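Local coordinates for protein citrate synthase (Metallosphaera sedula, PDB 6ABY) that probably catalyses the condensation of oxaloacetate with acetyl-CoA and water to give citrate and CoA, a step of the tricarboxylic acid cycle, at residues B[18-23]-B[178-183]; B[171-176]-B[329-334]; B[249-254]-B[300-305]. All blocks are in the same frame, centred on the assembly; numbering follows the deposited sequence.

Contact 1: residues B[18-23]-B[178-183]. With OAA (oxaloacetate ion), chain F.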
# COMPACT_ATOMS: atom_id res chain seq x y z
N THR B 18 -18.40 -11.52 4.84
CA THR B 18 -18.06 -12.85 4.32
C THR B 18 -17.87 -13.78 5.49
O THR B 18 -17.20 -13.39 6.45
CB THR B 18 -16.81 -12.83 3.43
OG1 THR B 18 -17.08 -12.06 2.28
CG2 THR B 18 -16.43 -14.20 2.91
N TYR B 19 -18.34 -15.01 5.33
CA TYR B 19 -18.15 -16.07 6.33
C TYR B 19 -17.55 -17.26 5.62
O TYR B 19 -18.18 -17.80 4.62
CB TYR B 19 -19.45 -16.38 7.10
CG TYR B 19 -19.21 -17.48 8.11
CD1 TYR B 19 -18.33 -17.28 9.17
CD2 TYR B 19 -19.73 -18.74 7.93
CE1 TYR B 19 -18.01 -18.29 10.05
CE2 TYR B 19 -19.45 -19.77 8.82
CZ TYR B 19 -18.59 -19.54 9.88
OH TYR B 19 -18.30 -20.56 10.74
N ILE B 20 -16.38 -17.68 6.11
CA ILE B 20 -15.72 -18.92 5.63
C ILE B 20 -15.93 -20.03 6.66
O ILE B 20 -15.58 -19.85 7.81
CB ILE B 20 -14.22 -18.71 5.34
CG1 ILE B 20 -13.94 -17.50 4.45
CG2 ILE B 20 -13.67 -19.99 4.73
CD1 ILE B 20 -12.47 -17.09 4.47
N ASP B 21 -16.45 -21.15 6.20
CA ASP B 21 -16.56 -22.39 7.00
C ASP B 21 -15.50 -23.34 6.46
O ASP B 21 -15.79 -24.07 5.50
CB ASP B 21 -17.99 -22.91 6.92
CG ASP B 21 -18.31 -24.04 7.87
OD1 ASP B 21 -17.34 -24.69 8.34
OD2 ASP B 21 -19.51 -24.26 8.12
N GLY B 22 -14.31 -23.32 7.06
CA GLY B 22 -13.18 -24.15 6.62
C GLY B 22 -13.46 -25.62 6.83
O GLY B 22 -13.03 -26.44 5.97
N GLU B 23 -14.22 -25.94 7.88
CA GLU B 23 -14.55 -27.34 8.26
C GLU B 23 -15.30 -27.97 7.07
O GLU B 23 -14.75 -28.90 6.46
CB GLU B 23 -15.30 -27.33 9.59
CG GLU B 23 -15.46 -28.69 10.24
CD GLU B 23 -14.23 -29.30 10.90
OE1 GLU B 23 -13.30 -28.54 11.31
OE2 GLU B 23 -14.19 -30.55 11.02
N ASP B 178 -14.77 -11.64 -2.66
CA ASP B 178 -14.31 -11.46 -1.26
C ASP B 178 -13.91 -12.79 -0.67
O ASP B 178 -14.48 -13.87 -1.04
CB ASP B 178 -15.31 -10.75 -0.31
CG ASP B 178 -14.59 -10.21 0.93
OD1 ASP B 178 -13.59 -9.43 0.73
OD2 ASP B 178 -14.93 -10.61 2.09
N HIS B 179 -12.96 -12.72 0.25
CA HIS B 179 -12.63 -13.90 1.08
C HIS B 179 -12.20 -13.47 2.49
O HIS B 179 -11.26 -14.04 3.00
CB HIS B 179 -11.62 -14.75 0.32
CG HIS B 179 -11.80 -16.20 0.59
ND1 HIS B 179 -10.76 -17.00 1.08
CD2 HIS B 179 -12.88 -16.99 0.47
CE1 HIS B 179 -11.21 -18.23 1.21
NE2 HIS B 179 -12.48 -18.27 0.76
N GLU B 180 -12.94 -12.53 3.08
CA GLU B 180 -12.82 -12.14 4.50
C GLU B 180 -11.41 -11.54 4.65
O GLU B 180 -10.99 -10.70 3.75
CB GLU B 180 -13.20 -13.34 5.39
CG GLU B 180 -13.84 -12.96 6.73
CD GLU B 180 -14.35 -14.10 7.63
OE1 GLU B 180 -14.55 -15.25 7.12
OE2 GLU B 180 -14.57 -13.86 8.85
N MET B 181 -10.68 -11.96 5.67
CA MET B 181 -9.40 -11.32 6.07
C MET B 181 -8.20 -12.09 5.48
O MET B 181 -8.19 -13.35 5.47
CB MET B 181 -9.30 -11.31 7.59
CG MET B 181 -8.37 -10.26 8.11
SD MET B 181 -8.54 -8.65 7.33
CE MET B 181 -10.25 -8.26 7.70
N ASN B 182 -7.23 -11.34 4.98
CA ASN B 182 -5.98 -11.87 4.37
C ASN B 182 -5.04 -10.68 4.17
O ASN B 182 -5.45 -9.54 4.49
CB ASN B 182 -6.24 -12.62 3.06
CG ASN B 182 -7.09 -11.81 2.09
OD1 ASN B 182 -6.83 -10.64 1.84
ND2 ASN B 182 -8.11 -12.44 1.53
N ALA B 183 -3.83 -10.89 3.67
CA ALA B 183 -2.81 -9.81 3.60
C ALA B 183 -3.38 -8.64 2.80
O ALA B 183 -3.10 -7.48 3.20
CB ALA B 183 -1.50 -10.32 3.02
O1 OAA F . -6.09 -16.99 2.41
O2 OAA F . -7.74 -15.53 1.95
O4 OAA F . -7.58 -14.22 -1.30
O5 OAA F . -9.02 -15.66 -1.96
O3 OAA F . -7.67 -17.50 -0.80
C1 OAA F . -6.71 -16.20 1.64
C2 OAA F . -6.20 -16.05 0.22
C3 OAA F . -7.33 -16.34 -0.71
C4 OAA F . -7.99 -15.38 -1.35
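T18 OG1 donates to D178 OD2 at 2.6 Å, using the anti lone pair of that oxygen; the torsion of T18 (chi1 -65°) sets OG1 beside its own backbone N and directs it at the aspartate. The backbone N of E180 reaches the same D178 OD2 at 2.9 Å, from well above the carboxylate plane, which closes an Asx turn. This buried oxygen thus has three partners: T18 OG1, the backbone N of E180 and H339 NE2. The extended E180 side chain brings OE1 to I20 N, from which it accepts at 3.2 Å, the donor lying nearly on the C-O axis.

The apolar part is a CH-pi contact: I20 CD1 stands 3.7 Å from the centroid of the H179 ring, only 10° off the ring normal. Ligand binding uses the ring edge. H179 ND1 makes a weak, nearly straight bond to oxaloacetate O2 at 3.5 Å, while N182 ND2 holds O2 at 3.1 Å; H179 NE2 is bound by Y256 OH. N182 both binds the ligand and is the N-cap of helix 183-193, its OD1 bonded to S184 OG and T185 OG1.

Strand 18-21, an outer strand of a small antiparallel sheet, is thereby fastened to the loop between helices 163-174 and 183-193, with strand 26-29 beside T18 and the second subunit packing on Y19 and E180.

Contact 2: residues B[171-176]-B[329-334]. With OAA (oxaloacetate ion), chain F.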
# COMPACT_ATOMS: atom_id res chain seq x y z
N VAL B 171 -19.30 -16.13 -13.37
CA VAL B 171 -19.17 -17.00 -12.18
C VAL B 171 -17.75 -16.86 -11.62
O VAL B 171 -17.61 -16.73 -10.38
CB VAL B 171 -19.59 -18.44 -12.51
CG1 VAL B 171 -19.16 -19.41 -11.41
CG2 VAL B 171 -21.09 -18.55 -12.76
N SER B 172 -16.71 -16.97 -12.44
CA SER B 172 -15.30 -16.89 -11.97
C SER B 172 -15.04 -15.58 -11.20
O SER B 172 -14.31 -15.61 -10.21
CB SER B 172 -14.37 -17.03 -13.13
OG SER B 172 -14.56 -18.28 -13.76
N LEU B 173 -15.61 -14.47 -11.65
CA LEU B 173 -15.46 -13.14 -11.01
C LEU B 173 -16.20 -13.15 -9.67
O LEU B 173 -15.58 -12.73 -8.66
CB LEU B 173 -15.95 -12.04 -11.94
CG LEU B 173 -15.11 -11.83 -13.20
CD1 LEU B 173 -15.71 -10.73 -14.05
CD2 LEU B 173 -13.66 -11.54 -12.87
N MET B 174 -17.43 -13.66 -9.64
CA MET B 174 -18.24 -13.69 -8.40
C MET B 174 -17.42 -14.46 -7.34
O MET B 174 -17.36 -13.96 -6.20
CB MET B 174 -19.60 -14.35 -8.57
CG MET B 174 -20.60 -13.45 -9.32
SD MET B 174 -22.29 -14.11 -9.37
CE MET B 174 -22.12 -15.37 -10.64
N LEU B 175 -16.74 -15.53 -7.75
CA LEU B 175 -16.01 -16.41 -6.81
C LEU B 175 -14.82 -15.68 -6.17
O LEU B 175 -14.39 -16.18 -5.12
CB LEU B 175 -15.52 -17.66 -7.53
CG LEU B 175 -16.62 -18.63 -7.97
CD1 LEU B 175 -16.02 -19.81 -8.70
CD2 LEU B 175 -17.49 -19.09 -6.81
N HIS B 176 -14.29 -14.61 -6.78
CA HIS B 176 -13.07 -13.91 -6.31
C HIS B 176 -13.42 -12.58 -5.62
O HIS B 176 -12.51 -11.90 -5.16
CB HIS B 176 -12.08 -13.70 -7.45
CG HIS B 176 -11.45 -14.95 -7.96
ND1 HIS B 176 -12.06 -15.74 -8.91
CD2 HIS B 176 -10.25 -15.50 -7.71
CE1 HIS B 176 -11.27 -16.76 -9.18
NE2 HIS B 176 -10.16 -16.64 -8.46
N ALA B 329 -7.75 -9.01 -9.05
CA ALA B 329 -7.96 -7.68 -8.44
C ALA B 329 -9.28 -7.07 -8.97
O ALA B 329 -9.97 -6.36 -8.20
CB ALA B 329 -6.78 -6.78 -8.69
N SER B 330 -9.65 -7.31 -10.24
CA SER B 330 -10.87 -6.69 -10.83
C SER B 330 -12.13 -7.11 -10.03
O SER B 330 -13.09 -6.34 -9.99
CB SER B 330 -11.04 -7.02 -12.30
OG SER B 330 -11.42 -8.38 -12.52
N ALA B 331 -12.13 -8.32 -9.47
CA ALA B 331 -13.20 -8.87 -8.60
C ALA B 331 -12.98 -8.48 -7.15
O ALA B 331 -13.96 -8.00 -6.52
CB ALA B 331 -13.23 -10.36 -8.70
N ARG B 332 -11.78 -8.70 -6.63
CA ARG B 332 -11.53 -8.55 -5.18
C ARG B 332 -11.66 -7.08 -4.74
O ARG B 332 -11.87 -6.86 -3.53
CB ARG B 332 -10.16 -9.12 -4.81
CG ARG B 332 -9.88 -9.13 -3.31
CD ARG B 332 -10.95 -9.84 -2.48
NE ARG B 332 -11.13 -11.24 -2.85
CZ ARG B 332 -10.32 -12.23 -2.45
NH1 ARG B 332 -9.26 -11.99 -1.70
NH2 ARG B 332 -10.54 -13.46 -2.88
N VAL B 333 -11.49 -6.12 -5.65
CA VAL B 333 -11.66 -4.67 -5.34
C VAL B 333 -13.03 -4.42 -4.69
O VAL B 333 -13.14 -3.51 -3.85
CB VAL B 333 -11.45 -3.77 -6.57
CG1 VAL B 333 -12.49 -3.97 -7.67
CG2 VAL B 333 -11.42 -2.32 -6.16
N ILE B 334 -14.06 -5.17 -5.08
CA ILE B 334 -15.42 -5.05 -4.48
C ILE B 334 -15.34 -5.43 -3.01
O ILE B 334 -15.80 -4.65 -2.19
CB ILE B 334 -16.42 -5.95 -5.24
CG1 ILE B 334 -16.51 -5.47 -6.69
CG2 ILE B 334 -17.75 -5.92 -4.50
CD1 ILE B 334 -17.10 -6.46 -7.64
O1 OAA F . -6.09 -16.99 2.41
O2 OAA F . -7.74 -15.53 1.95
O4 OAA F . -7.58 -14.22 -1.30
O5 OAA F . -9.02 -15.66 -1.96
O3 OAA F . -7.67 -17.50 -0.80
C1 OAA F . -6.71 -16.20 1.64
C2 OAA F . -6.20 -16.05 0.22
C3 OAA F . -7.33 -16.34 -0.71
C4 OAA F . -7.99 -15.38 -1.35
O HOH W 1 -13.14 -15.14 -3.00
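The carbonyl oxygen of H176 is gripped by the guanidinium group of R332. Its main donor is NE, with R332 NE to H176 O at 2.8 Å and an N-H...O angle of 147°; the donor is tilted from the carbonyl plane. A second, weak bond runs from R332 NH2 to the same oxygen. The arginine gets there by bending at chi2 and chi3 (54° and 59°), which folds the chain back so that NE faces the H176 carbonyl while the two terminal nitrogens face the ligand. There they form a paired, nearly straight interaction with one carboxylate of oxaloacetate: R332 NH1 to O4 at 2.8 Å and R332 NH2 to O5, also at 2.8 Å. The H176 carbonyl is thus a second-shell partner that probably limits turning of the guanidinium. Water 1 joins L175 O to R332 NH2 through a weak bond at the arginine.

H176 itself is anchored by its ring, where ND1 donates to S172 O at 2.6 Å with the acceptor in the ring plane. A331 CB packs closely on L173 O, at 3.3 Å. The apolar contacts are A331 CB to H176 CB at 3.7 Å and L173 CD2 to A331 CB at 4.4 Å.

The contact joins the C-terminal part of helix 163-174 to helix 324-343; helices 43-52, 112-134 and 261-269 pack around the pair, V306 touches H176, and F328, on helix 324-343, meets its ring edge-to-face.

Contact 3: residues B[249-254]-B[300-305]. With ACO (acetyl coenzyme *a), chain H; OAA (oxaloacetate ion), chain F.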
# COMPACT_ATOMS: atom_id res chain seq x y z
N MET B 249 1.34 -27.33 -7.04
CA MET B 249 0.76 -25.96 -7.19
C MET B 249 -0.77 -26.03 -7.25
O MET B 249 -1.30 -26.95 -7.91
CB MET B 249 1.27 -25.29 -8.47
CG MET B 249 2.77 -25.05 -8.50
SD MET B 249 3.43 -24.34 -6.95
CE MET B 249 2.24 -23.06 -6.52
N GLY B 250 -1.47 -25.07 -6.63
CA GLY B 250 -2.94 -25.02 -6.61
C GLY B 250 -3.54 -25.96 -5.56
O GLY B 250 -4.78 -26.07 -5.51
N PHE B 251 -2.70 -26.58 -4.74
CA PHE B 251 -3.13 -27.40 -3.58
C PHE B 251 -2.79 -26.66 -2.28
O PHE B 251 -1.76 -25.96 -2.26
CB PHE B 251 -2.49 -28.79 -3.63
CG PHE B 251 -3.34 -29.87 -4.23
CD1 PHE B 251 -3.95 -30.82 -3.43
CD2 PHE B 251 -3.53 -29.97 -5.60
CE1 PHE B 251 -4.72 -31.85 -3.98
CE2 PHE B 251 -4.32 -30.98 -6.15
CZ PHE B 251 -4.89 -31.93 -5.34
N GLY B 252 -3.64 -26.80 -1.26
CA GLY B 252 -3.46 -26.26 0.10
C GLY B 252 -4.18 -24.94 0.29
O GLY B 252 -4.41 -24.21 -0.72
N HIS B 253 -4.54 -24.63 1.54
CA HIS B 253 -5.21 -23.38 1.96
C HIS B 253 -5.09 -23.23 3.48
O HIS B 253 -5.16 -24.25 4.21
CB HIS B 253 -6.69 -23.35 1.50
CG HIS B 253 -7.30 -21.98 1.46
ND1 HIS B 253 -7.80 -21.35 2.60
CD2 HIS B 253 -7.49 -21.11 0.44
CE1 HIS B 253 -8.26 -20.16 2.28
NE2 HIS B 253 -8.08 -19.98 0.95
N ARG B 254 -4.96 -21.99 3.95
CA ARG B 254 -4.79 -21.66 5.39
C ARG B 254 -6.11 -21.98 6.12
O ARG B 254 -6.03 -22.27 7.33
CB ARG B 254 -4.30 -20.21 5.54
CG ARG B 254 -3.45 -19.72 4.36
CD ARG B 254 -2.29 -18.79 4.68
NE ARG B 254 -1.90 -17.98 3.52
CZ ARG B 254 -1.18 -18.41 2.48
NH1 ARG B 254 -0.76 -19.66 2.40
N ARG B 300 -4.13 -35.02 4.93
CA ARG B 300 -3.45 -33.98 5.74
C ARG B 300 -4.16 -32.63 5.55
O ARG B 300 -3.55 -31.61 5.91
CB ARG B 300 -1.98 -33.90 5.33
CG ARG B 300 -1.22 -35.22 5.45
CD ARG B 300 0.08 -35.25 4.67
NE ARG B 300 0.89 -34.05 4.84
CZ ARG B 300 1.91 -33.69 4.06
NH1 ARG B 300 2.57 -32.57 4.31
NH2 ARG B 300 2.27 -34.44 3.03
N GLY B 301 -5.39 -32.65 5.02
CA GLY B 301 -6.23 -31.46 4.77
C GLY B 301 -5.65 -30.55 3.70
O GLY B 301 -5.84 -29.32 3.78
N ILE B 302 -4.97 -31.15 2.72
CA ILE B 302 -4.35 -30.44 1.56
C ILE B 302 -5.16 -30.83 0.31
O ILE B 302 -5.03 -31.99 -0.16
CB ILE B 302 -2.86 -30.75 1.44
CG1 ILE B 302 -2.09 -30.41 2.72
CG2 ILE B 302 -2.25 -30.06 0.23
CD1 ILE B 302 -0.74 -31.06 2.81
N TYR B 303 -5.95 -29.87 -0.20
CA TYR B 303 -6.96 -30.04 -1.27
C TYR B 303 -6.80 -28.92 -2.30
O TYR B 303 -6.18 -27.88 -2.01
CB TYR B 303 -8.37 -30.01 -0.68
CG TYR B 303 -8.81 -31.31 -0.07
CD1 TYR B 303 -8.55 -31.57 1.27
CD2 TYR B 303 -9.47 -32.29 -0.81
CE1 TYR B 303 -8.93 -32.77 1.86
CE2 TYR B 303 -9.85 -33.49 -0.23
CZ TYR B 303 -9.57 -33.74 1.11
OH TYR B 303 -9.94 -34.91 1.72
N PRO B 304 -7.36 -29.10 -3.51
CA PRO B 304 -7.36 -28.06 -4.53
C PRO B 304 -7.92 -26.77 -3.93
O PRO B 304 -8.89 -26.81 -3.19
CB PRO B 304 -8.28 -28.60 -5.63
CG PRO B 304 -8.19 -30.11 -5.45
CD PRO B 304 -8.08 -30.31 -3.95
N ASN B 305 -7.20 -25.67 -4.12
CA ASN B 305 -7.73 -24.32 -3.81
C ASN B 305 -8.20 -23.71 -5.13
O ASN B 305 -8.04 -24.35 -6.20
CB ASN B 305 -6.69 -23.50 -3.04
CG ASN B 305 -5.42 -23.35 -3.84
OD1 ASN B 305 -5.49 -22.96 -5.01
ND2 ASN B 305 -4.28 -23.67 -3.24
N1A ACO H . 1.80 -29.44 -2.04
C2A ACO H . 2.44 -30.30 -1.23
N3A ACO H . 2.56 -30.28 0.09
C4A ACO H . 1.95 -29.20 0.61
C5A ACO H . 1.26 -28.22 -0.09
C6A ACO H . 1.18 -28.36 -1.49
N6A ACO H . 0.56 -27.48 -2.28
N7A ACO H . 0.77 -27.27 0.79
C8A ACO H . 1.16 -27.66 1.98
N9A ACO H . 1.87 -28.84 1.93
C1B ACO H . 2.45 -29.57 3.05
C2B ACO H . 3.96 -29.39 3.12
O2B ACO H . 4.59 -30.55 3.62
C3B ACO H . 4.06 -28.18 4.04
O3B ACO H . 5.36 -28.02 4.62
P3B ACO H . 6.18 -26.85 3.85
O7A ACO H . 7.64 -27.00 4.23
O8A ACO H . 5.60 -25.52 4.32
O9A ACO H . 5.98 -27.06 2.35
C4B ACO H . 2.99 -28.52 5.06
O4B ACO H . 1.91 -29.06 4.25
C5B ACO H . 2.49 -27.36 5.91
O5B ACO H . 1.64 -26.49 5.12
P1A ACO H . 1.68 -24.89 5.32
O1A ACO H . 2.83 -24.47 4.28
O2A ACO H . 0.38 -24.30 4.87
O3A ACO H . 2.13 -24.56 6.70
O1 OAA F . -6.09 -16.99 2.41
O2 OAA F . -7.74 -15.53 1.95
O4 OAA F . -7.58 -14.22 -1.30
O5 OAA F . -9.02 -15.66 -1.96
O3 OAA F . -7.67 -17.50 -0.80
C1 OAA F . -6.71 -16.20 1.64
C2 OAA F . -6.20 -16.05 0.22
C3 OAA F . -7.33 -16.34 -0.71
C4 OAA F . -7.99 -15.38 -1.35
O HOH W 2 -4.06 -27.08 3.58
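Two irregular loops meet here through a single beta bridge, one following helix 234-243 and the other helix 277-297, between the oxaloacetate and acetyl-CoA sites. The evidence is a pair of backbone bonds flanking F251 and P304: N305 N to G250 O at 2.8 Å and G252 N to Y303 O at 2.9 Å. N305 CG sits between its backbone N and carbonyl carbon (chi1 59°), a setting that brings ND2 to G252 O at 2.6 Å, straight (169°) and in both the carbonyl and the amide plane. N305 OD1 accepts from the backbone N of D307, the predicted active-site residue, at the start of helix 307-316.

The F251 ring packs alongside P304, whose CD makes a CH-pi contact over its face, 4.1 Å from the centroid, while I302 O lies at the ring edge. Replacing F251 by alanine would probably leave P304 without its aromatic partner and open a gap between the loops. F251 O accepts a weak bond from the adenine N6A at 2.8 Å, and R300 NH1 holds ribose O2B.

H253 ND1 is hydrogen-bonded to I255 N, and NE2 donates to oxaloacetate O3 at 3.1 Å, consistent with H253 polarising that keto carbonyl, as in related citrate synthases.

In the fold
Contact 2 is the deepest of the three, about 6 Å from the centre of the chain to its own centre, with every touching residue buried; contact 1, at about 13 Å, is partly buried and borders the second subunit, and contact 3, at about 18 Å, is buried between loops. Contacts 1 and 2 share the chain around helix 163-174: segment 171-176 lies at its C-terminal end and 178-183 in the loop after it. Contact 2 sets a charged arginine beside small side chains, contact 1 relies on carboxylates, and contact 3 on backbone bonds. All three touch the same oxaloacetate. Contacts 1 and 2 pack together through H179 and R332, whereas contact 1 meets contact 3 where H179 CE1 lies 3.6 Å from H253 NE2.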